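Local atomic coordinates of receptor-like protein kinase ANXUR1 (Arabidopsis thaliana, PDB entry 6FIG), a protein that is a malectin-like receptor kinase of plant reproduction, probably sensing signals outside the cell through its ectodomain and passing them on by phosphorylation. Residues V102-A116 / T374-S386. Residues are numbered along the deposited sequence; the frame is centred on the assembly and turned at random.
With NAG (2-acetamido-2-deoxy-beta-D-glucopyranose), chain C.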
ATOM      1  N   VAL A 102      12.802 -23.855  -6.453  1.00 30.35           N
ATOM      2  CA  VAL A 102      11.440 -24.401  -6.251  1.00 28.67           C
ATOM      3  C   VAL A 102      10.760 -24.521  -7.624  1.00 27.42           C
ATOM      4  O   VAL A 102      10.639 -23.520  -8.337  1.00 26.86           O
ATOM      5  CB  VAL A 102      10.591 -23.494  -5.309  1.00 28.23           C
ATOM      6  CG1 VAL A 102       9.234 -24.126  -5.024  1.00 27.55           C
ATOM      7  CG2 VAL A 102      11.313 -23.240  -3.979  1.00 29.27           C
ATOM      8  N   THR A 103      10.320 -25.713  -7.992  1.00 26.50           N
ATOM      9  CA  THR A 103       9.529 -25.891  -9.202  1.00 25.86           C
ATOM     10  C   THR A 103       8.073 -25.581  -8.907  1.00 24.72           C
ATOM     11  O   THR A 103       7.454 -26.220  -8.036  1.00 24.41           O
ATOM     12  CB  THR A 103       9.650 -27.305  -9.788  1.00 27.41           C
ATOM     13  OG1 THR A 103      11.016 -27.561 -10.163  1.00 29.44           O
ATOM     14  CG2 THR A 103       8.763 -27.453 -11.024  1.00 27.33           C
ATOM     15  N   LEU A 104       7.529 -24.600  -9.612  1.00 23.07           N
ATOM     16  CA  LEU A 104       6.152 -24.146  -9.438  1.00 22.74           C
ATOM     17  C   LEU A 104       5.226 -24.825 -10.411  1.00 23.18           C
ATOM     18  O   LEU A 104       4.133 -25.293 -10.036  1.00 22.75           O
ATOM     19  CB  LEU A 104       6.058 -22.622  -9.639  1.00 22.54           C
ATOM     20  CG  LEU A 104       7.051 -21.814  -8.808  1.00 22.77           C
ATOM     21  CD1 LEU A 104       6.931 -20.343  -9.137  1.00 22.67           C
ATOM     22  CD2 LEU A 104       6.902 -22.050  -7.317  1.00 22.94           C
ATOM     23  N   LEU A 105       5.632 -24.833 -11.676  1.00 23.19           N
ATOM     24  CA  LEU A 105       4.831 -25.366 -12.755  1.00 24.06           C
ATOM     25  C   LEU A 105       5.710 -26.244 -13.616  1.00 25.38           C
ATOM     26  O   LEU A 105       6.890 -25.948 -13.795  1.00 25.20           O
ATOM     27  CB  LEU A 105       4.266 -24.225 -13.583  1.00 23.62           C
ATOM     28  CG  LEU A 105       3.307 -23.291 -12.877  1.00 22.77           C
ATOM     29  CD1 LEU A 105       3.081 -22.039 -13.728  1.00 23.02           C
ATOM     30  CD2 LEU A 105       2.010 -23.996 -12.575  1.00 23.17           C
ATOM     31  N   SER A 106       5.154 -27.324 -14.163  1.00 26.52           N
ATOM     32  CA  SER A 106       5.917 -28.291 -14.954  1.00 28.24           C
ATOM     33  C   SER A 106       4.965 -28.910 -15.958  1.00 29.29           C
ATOM     34  O   SER A 106       3.867 -29.339 -15.570  1.00 29.96           O
ATOM     35  CB  SER A 106       6.541 -29.378 -14.073  1.00 29.15           C
ATOM     36  OG  SER A 106       7.276 -30.332 -14.838  1.00 31.36           O
ATOM     37  N   ASN A 107       5.341 -28.912 -17.232  1.00 29.96           N
ATOM     38  CA  ASN A 107       4.443 -29.348 -18.309  1.00 31.60           C
ATOM     39  C   ASN A 107       3.081 -28.637 -18.277  1.00 30.79           C
ATOM     40  O   ASN A 107       2.035 -29.220 -18.590  1.00 31.16           O
ATOM     41  CB  ASN A 107       4.237 -30.860 -18.222  1.00 33.67           C
ATOM     42  CG  ASN A 107       3.586 -31.426 -19.466  1.00 36.09           C
ATOM     43  OD1 ASN A 107       4.021 -31.166 -20.587  1.00 37.63           O
ATOM     44  ND2 ASN A 107       2.528 -32.194 -19.270  1.00 38.28           N
ATOM     45  N   PHE A 108       3.117 -27.365 -17.922  1.00 29.55           N
ATOM     46  CA  PHE A 108       1.923 -26.576 -17.647  1.00 29.22           C
ATOM     47  C   PHE A 108       1.252 -26.092 -18.918  1.00 30.55           C
ATOM     48  O   PHE A 108       1.875 -25.396 -19.733  1.00 30.67           O
ATOM     49  CB  PHE A 108       2.309 -25.393 -16.776  1.00 27.81           C
ATOM     50  CG  PHE A 108       1.245 -24.343 -16.645  1.00 27.55           C
ATOM     51  CD1 PHE A 108       0.020 -24.650 -16.056  1.00 27.83           C
ATOM     52  CD2 PHE A 108       1.483 -23.035 -17.080  1.00 27.80           C
ATOM     53  CE1 PHE A 108      -0.953 -23.685 -15.914  1.00 27.40           C
ATOM     54  CE2 PHE A 108       0.499 -22.061 -16.955  1.00 27.47           C
ATOM     55  CZ  PHE A 108      -0.723 -22.391 -16.352  1.00 28.01           C
ATOM     56  N   SER A 109      -0.024 -26.454 -19.069  1.00 31.38           N
ATOM     57  CA  SER A 109      -0.868 -25.993 -20.162  1.00 32.79           C
ATOM     58  C   SER A 109      -1.899 -25.038 -19.588  1.00 32.52           C
ATOM     59  O   SER A 109      -2.878 -25.465 -18.956  1.00 32.99           O
ATOM     60  CB  SER A 109      -1.587 -27.152 -20.851  1.00 34.66           C
ATOM     61  OG  SER A 109      -2.480 -26.668 -21.856  1.00 35.77           O
ATOM     62  N   ALA A 110      -1.694 -23.752 -19.819  1.00 32.62           N
ATOM     63  CA  ALA A 110      -2.675 -22.743 -19.441  1.00 32.37           C
ATOM     64  C   ALA A 110      -4.015 -22.959 -20.162  1.00 34.60           C
ATOM     65  O   ALA A 110      -5.091 -22.797 -19.560  1.00 34.20           O
ATOM     66  CB  ALA A 110      -2.145 -21.358 -19.746  1.00 32.31           C
ATOM     67  N   ALA A 111      -3.936 -23.343 -21.432  1.00 36.43           N
ATOM     68  CA  ALA A 111      -5.126 -23.564 -22.263  1.00 39.21           C
ATOM     69  C   ALA A 111      -6.009 -24.651 -21.654  1.00 40.39           C
ATOM     70  O   ALA A 111      -7.195 -24.422 -21.396  1.00 41.31           O
ATOM     71  CB  ALA A 111      -4.722 -23.927 -23.683  1.00 40.73           C
ATOM     72  N   ILE A 112      -5.417 -25.813 -21.383  1.00 40.59           N
ATOM     73  CA  ILE A 112      -6.154 -26.943 -20.791  1.00 41.54           C
ATOM     74  C   ILE A 112      -6.684 -26.623 -19.389  1.00 40.19           C
ATOM     75  O   ILE A 112      -7.829 -26.979 -19.046  1.00 40.39           O
ATOM     76  CB  ILE A 112      -5.282 -28.232 -20.774  1.00 42.22           C
ATOM     77  CG1 ILE A 112      -5.046 -28.717 -22.205  1.00 44.07           C
ATOM     78  CG2 ILE A 112      -5.929 -29.342 -19.954  1.00 43.01           C
ATOM     79  CD1 ILE A 112      -3.959 -29.763 -22.337  1.00 44.69           C
ATOM     80  N   THR A 113      -5.867 -25.962 -18.580  1.00 37.98           N
ATOM     81  CA  THR A 113      -6.283 -25.592 -17.226  1.00 37.02           C
ATOM     82  C   THR A 113      -7.490 -24.651 -17.276  1.00 38.07           C
ATOM     83  O   THR A 113      -8.467 -24.864 -16.547  1.00 38.64           O
ATOM     84  CB  THR A 113      -5.119 -24.987 -16.429  1.00 34.49           C
ATOM     85  OG1 THR A 113      -4.014 -25.898 -16.476  1.00 33.99           O
ATOM     86  CG2 THR A 113      -5.526 -24.732 -14.969  1.00 33.45           C
ATOM     87  N   CYS A 114      -7.435 -23.652 -18.154  1.00 39.15           N
ATOM     88  CA  CYS A 114      -8.537 -22.699 -18.349  1.00 40.96           C
ATOM     89  C   CYS A 114      -9.820 -23.372 -18.826  1.00 43.84           C
ATOM     90  O   CYS A 114     -10.902 -23.076 -18.312  1.00 44.93           O
ATOM     91  CB  CYS A 114      -8.128 -21.578 -19.304  1.00 41.25           C
ATOM     92  SG  CYS A 114      -7.111 -20.344 -18.460  1.00 39.64           S
ATOM     93  N   GLN A 115      -9.694 -24.297 -19.774  1.00 46.28           N
ATOM     94  CA  GLN A 115     -10.854 -25.056 -20.274  1.00 50.25           C
ATOM     95  C   GLN A 115     -11.519 -25.865 -19.146  1.00 50.51           C
ATOM     96  O   GLN A 115     -12.745 -25.821 -18.988  1.00 49.71           O
ATOM     97  CB  GLN A 115     -10.431 -25.978 -21.408  1.00 53.35           C
ATOM     98  CG  GLN A 115     -11.581 -26.613 -22.177  1.00 57.55           C
ATOM     99  CD  GLN A 115     -11.092 -27.503 -23.305  1.00 60.92           C
ATOM    100  OE1 GLN A 115      -9.889 -27.749 -23.445  1.00 62.22           O
ATOM    101  NE2 GLN A 115     -12.023 -27.993 -24.116  1.00 65.25           N
ATOM    102  N   ALA A 116     -10.709 -26.568 -18.352  1.00 49.73           N
ATOM    103  CA  ALA A 116     -11.216 -27.371 -17.218  1.00 49.91           C
ATOM    104  C   ALA A 116     -11.929 -26.538 -16.161  1.00 49.30           C
ATOM    105  O   ALA A 116     -12.946 -26.961 -15.621  1.00 50.67           O
ATOM    106  CB  ALA A 116     -10.083 -28.164 -16.577  1.00 49.62           C
ATOM    107  N   THR A 374       6.718 -30.656  -1.799  1.00 27.99           N
ATOM    108  CA  THR A 374       7.359 -31.960  -1.605  1.00 30.26           C
ATOM    109  C   THR A 374       8.505 -32.034  -2.608  1.00 30.93           C
ATOM    110  O   THR A 374       8.282 -31.812  -3.792  1.00 30.23           O
ATOM    111  CB  THR A 374       6.385 -33.119  -1.889  1.00 31.80           C
ATOM    112  OG1 THR A 374       5.433 -33.203  -0.826  1.00 32.40           O
ATOM    113  CG2 THR A 374       7.116 -34.467  -1.980  1.00 34.30           C
ATOM    114  N   MET A 375       9.703 -32.352  -2.132  1.00 33.35           N
ATOM    115  CA  MET A 375      10.905 -32.459  -2.987  1.00 34.89           C
ATOM    116  C   MET A 375      11.134 -31.152  -3.792  1.00 34.49           C
ATOM    117  O   MET A 375      11.457 -31.190  -4.977  1.00 34.56           O
ATOM    118  CB  MET A 375      10.818 -33.703  -3.904  1.00 36.92           C
ATOM    119  CG  MET A 375      10.831 -35.062  -3.185  1.00 38.89           C
ATOM    120  SD  MET A 375      12.333 -35.455  -2.247  1.00 43.14           S
ATOM    121  CE  MET A 375      13.627 -35.236  -3.457  1.00 43.58           C
ATOM    122  N   LYS A 376      10.926 -30.018  -3.119  1.00 34.30           N
ATOM    123  CA  LYS A 376      11.026 -28.663  -3.711  1.00 34.08           C
ATOM    124  C   LYS A 376      10.147 -28.476  -4.935  1.00 31.96           C
ATOM    125  O   LYS A 376      10.483 -27.711  -5.857  1.00 33.24           O
ATOM    126  CB  LYS A 376      12.485 -28.358  -4.085  1.00 37.53           C
ATOM    127  CG  LYS A 376      13.444 -28.348  -2.912  1.00 41.22           C
ATOM    128  CD  LYS A 376      13.109 -27.205  -1.970  1.00 42.49           C
ATOM    129  CE  LYS A 376      14.300 -26.840  -1.091  1.00 45.92           C
ATOM    130  NZ  LYS A 376      13.778 -26.098   0.093  1.00 46.30           N
ATOM    131  N   ASN A 377       9.008 -29.154  -4.943  1.00 28.53           N
ATOM    132  CA  ASN A 377       8.091 -29.103  -6.061  1.00 26.78           C
ATOM    133  C   ASN A 377       6.689 -28.796  -5.583  1.00 24.95           C
ATOM    134  O   ASN A 377       6.235 -29.328  -4.562  1.00 24.74           O
ATOM    135  CB  ASN A 377       8.062 -30.439  -6.814  1.00 27.61           C
ATOM    136  CG  ASN A 377       6.997 -30.459  -7.889  1.00 27.81           C
ATOM    137  OD1 ASN A 377       7.040 -29.676  -8.843  1.00 27.76           O
ATOM    138  ND2 ASN A 377       5.986 -31.298  -7.707  1.00 27.62           N
ATOM    139  N   LEU A 378       6.009 -27.937  -6.334  1.00 23.65           N
ATOM    140  CA  LEU A 378       4.589 -27.640  -6.173  1.00 22.52           C
ATOM    141  C   LEU A 378       3.785 -27.918  -7.448  1.00 23.00           C
ATOM    142  O   LEU A 378       2.576 -27.728  -7.478  1.00 23.42           O
ATOM    143  CB  LEU A 378       4.434 -26.170  -5.769  1.00 22.09           C
ATOM    144  CG  LEU A 378       4.871 -25.832  -4.334  1.00 22.38           C
ATOM    145  CD1 LEU A 378       5.090 -24.339  -4.127  1.00 22.12           C
ATOM    146  CD2 LEU A 378       3.813 -26.330  -3.345  1.00 21.82           C
ATOM    147  N   ALA A 379       4.431 -28.346  -8.523  1.00 23.75           N
ATOM    148  CA  ALA A 379       3.734 -28.548  -9.786  1.00 24.80           C
ATOM    149  C   ALA A 379       2.873 -29.793  -9.736  1.00 26.47           C
ATOM    150  O   ALA A 379       3.320 -30.850  -9.284  1.00 27.87           O
ATOM    151  CB  ALA A 379       4.728 -28.670 -10.941  1.00 25.79           C
ATOM    152  N   GLY A 380       1.665 -29.661 -10.278  1.00 27.81           N
ATOM    153  CA  GLY A 380       0.734 -30.762 -10.450  1.00 30.17           C
ATOM    154  C   GLY A 380       0.432 -30.984 -11.913  1.00 31.99           C
ATOM    155  O   GLY A 380       0.933 -30.264 -12.788  1.00 33.05           O
ATOM    156  N   PRO A 381      -0.354 -32.022 -12.221  1.00 33.53           N
ATOM    157  CA  PRO A 381      -0.688 -32.243 -13.621  1.00 34.38           C
ATOM    158  C   PRO A 381      -1.740 -31.255 -14.116  1.00 33.89           C
ATOM    159  O   PRO A 381      -2.380 -30.547 -13.303  1.00 32.98           O
ATOM    160  CB  PRO A 381      -1.235 -33.664 -13.623  1.00 36.64           C
ATOM    161  CG  PRO A 381      -1.792 -33.862 -12.262  1.00 35.78           C
ATOM    162  CD  PRO A 381      -0.977 -33.018 -11.330  1.00 34.07           C
ATOM    163  N   ASN A 382      -1.917 -31.194 -15.432  1.00 35.19           N
ATOM    164  CA  ASN A 382      -2.993 -30.392 -15.982  1.00 36.09           C
ATOM    165  C   ASN A 382      -4.282 -31.160 -15.707  1.00 39.22           C
ATOM    166  O   ASN A 382      -4.276 -32.389 -15.729  1.00 41.03           O
ATOM    167  CB  ASN A 382      -2.822 -30.143 -17.471  1.00 36.43           C
ATOM    168  CG  ASN A 382      -1.524 -29.422 -17.794  1.00 35.31           C
ATOM    169  OD1 ASN A 382      -1.268 -28.315 -17.305  1.00 33.55           O
ATOM    170  ND2 ASN A 382      -0.708 -30.044 -18.633  1.00 35.97           N
ATOM    171  N   PRO A 383      -5.377 -30.442 -15.427  1.00 41.60           N
ATOM    172  CA  PRO A 383      -6.653 -31.130 -15.217  1.00 45.43           C
ATOM    173  C   PRO A 383      -7.212 -31.756 -16.496  1.00 51.09           C
ATOM    174  O   PRO A 383      -6.760 -31.443 -17.611  1.00 51.03           O
ATOM    175  CB  PRO A 383      -7.568 -30.021 -14.674  1.00 43.80           C
ATOM    176  CG  PRO A 383      -6.961 -28.746 -15.164  1.00 42.80           C
ATOM    177  CD  PRO A 383      -5.488 -28.986 -15.227  1.00 41.27           C
ATOM    178  N   GLU A 384      -8.159 -32.677 -16.318  1.00 57.05           N
ATOM    179  CA  GLU A 384      -8.840 -33.335 -17.436  1.00 64.26           C
ATOM    180  C   GLU A 384      -9.739 -32.326 -18.168  1.00 67.63           C
ATOM    181  O   GLU A 384     -10.316 -31.446 -17.524  1.00 66.80           O
ATOM    182  CB  GLU A 384      -9.665 -34.529 -16.932  1.00 67.46           C
ATOM    183  CG  GLU A 384      -8.831 -35.700 -16.416  1.00 69.42           C
ATOM    184  CD  GLU A 384      -8.414 -36.669 -17.515  1.00 73.20           C
ATOM    185  OE1 GLU A 384      -7.908 -36.217 -18.562  1.00 75.27           O
ATOM    186  OE2 GLU A 384      -8.594 -37.894 -17.335  1.00 76.61           O
ATOM    187  N   PRO A 385      -9.886 -32.468 -19.504  1.00 73.08           N
ATOM    188  CA  PRO A 385     -10.406 -31.371 -20.345  1.00 75.06           C
ATOM    189  C   PRO A 385     -11.797 -30.843 -19.958  1.00 76.65           C
ATOM    190  O   PRO A 385     -11.978 -29.628 -19.850  1.00 76.45           O
ATOM    191  CB  PRO A 385     -10.442 -31.982 -21.761  1.00 77.80           C
ATOM    192  CG  PRO A 385      -9.787 -33.322 -21.669  1.00 78.44           C
ATOM    193  CD  PRO A 385      -9.883 -33.749 -20.237  1.00 76.53           C
ATOM    194  N   SER A 386     -12.748 -31.754 -19.745  1.00 78.64           N
ATOM    195  CA  SER A 386     -14.139 -31.390 -19.439  1.00 79.84           C
ATOM    196  C   SER A 386     -14.327 -31.131 -17.947  1.00 77.83           C
ATOM    197  O   SER A 386     -14.018 -30.046 -17.449  1.00 76.35           O
ATOM    198  CB  SER A 386     -15.092 -32.500 -19.905  1.00 82.78           C
ATOM    199  OG  SER A 386     -16.440 -32.184 -19.600  1.00 83.61           O
TER
HETATM  200  C1  NAG C   1       1.777 -32.823 -20.336  1.00 41.74           C
HETATM  201  C2  NAG C   1       1.976 -34.331 -20.293  1.00 44.86           C
HETATM  202  C3  NAG C   1       1.034 -35.039 -21.263  1.00 47.72           C
HETATM  203  C4  NAG C   1      -0.403 -34.561 -21.087  1.00 47.56           C
HETATM  204  C5  NAG C   1      -0.464 -33.042 -21.193  1.00 44.95           C
HETATM  205  C6  NAG C   1      -1.865 -32.472 -20.977  1.00 43.78           C
HETATM  206  C7  NAG C   1       4.303 -34.921 -19.749  1.00 45.77           C
HETATM  207  C8  NAG C   1       5.666 -35.153 -20.329  1.00 47.52           C
HETATM  208  N2  NAG C   1       3.359 -34.615 -20.639  1.00 45.77           N
HETATM  209  O3  NAG C   1       1.111 -36.454 -21.075  1.00 49.92           O
HETATM  210  O4  NAG C   1      -1.192 -35.160 -22.132  1.00 52.47           O
HETATM  211  O5  NAG C   1       0.399 -32.478 -20.205  1.00 41.54           O
HETATM  212  O6  NAG C   1      -2.310 -32.750 -19.648  1.00 43.63           O
HETATM  213  O7  NAG C   1       4.098 -35.029 -18.559  1.00 45.92           O
HETATM  214  O   HOH W   1      12.807 -27.844  -8.004  1.00 42.81           O
HETATM  215  O   HOH W   2       2.231 -27.557 -13.367  1.00 29.91           O
HETATM  216  O   HOH W   3       1.153 -29.977 -15.603  1.00 42.41           O
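Asn382 lays its carboxamide against the backbone of residues 107-109 and uses both ends of it. Its ND2 donates to Asn107 O over 2.9 Å, while OD1 accepts from Ser109 N at 2.9 Å in a nearly straight bond (173°), the donor standing above the amide plane and not on a lone pair. With CG anti to the carbonyl carbon (chi1 -59°), the amide is carried across the turn into the helix and crosses Phe108 at about a right angle, the ring and amide planes 41° apart. The same ND2 makes weak hydrogen bonds to O5 and O6 of the N-acetylglucosamine that is covalently attached to Asn107 ND2, and Ile112 CD1 touches C6 of that sugar at 3.7 Å.

Toward the C-terminus, Pro383 lies on the first helical turns: its CD meets Thr113 OG1 at 3.6 Å, and its CG presses tightly on Ala116 CB at 3.5 Å. Thr113 OG1 is itself tied back to Ser109 O, and Ser109 OG caps the helix through Ile112 N.

At the other end, Thr103 forms a single beta bridge with Asn377, its N donating to Lys376 O and its O accepting from Leu378 N at 2.8 Å. Thr103 CG2, anti to the backbone N, is turned to Asn377 OD1, which closes an Asx turn by accepting from Ala379 N. Beyond it, Ala379 CB sits on Ser106 CB, and two waters link Ser106 to Gly380 O. Leu378 CD1 packs near Val102 CG1 and Leu104 CD2.

The chain that follows strand 363-372 thus runs along edge strand 102-108 of a five-stranded antiparallel sheet and onto the N-capped helix 110-117, bordering an N-glycosylation site.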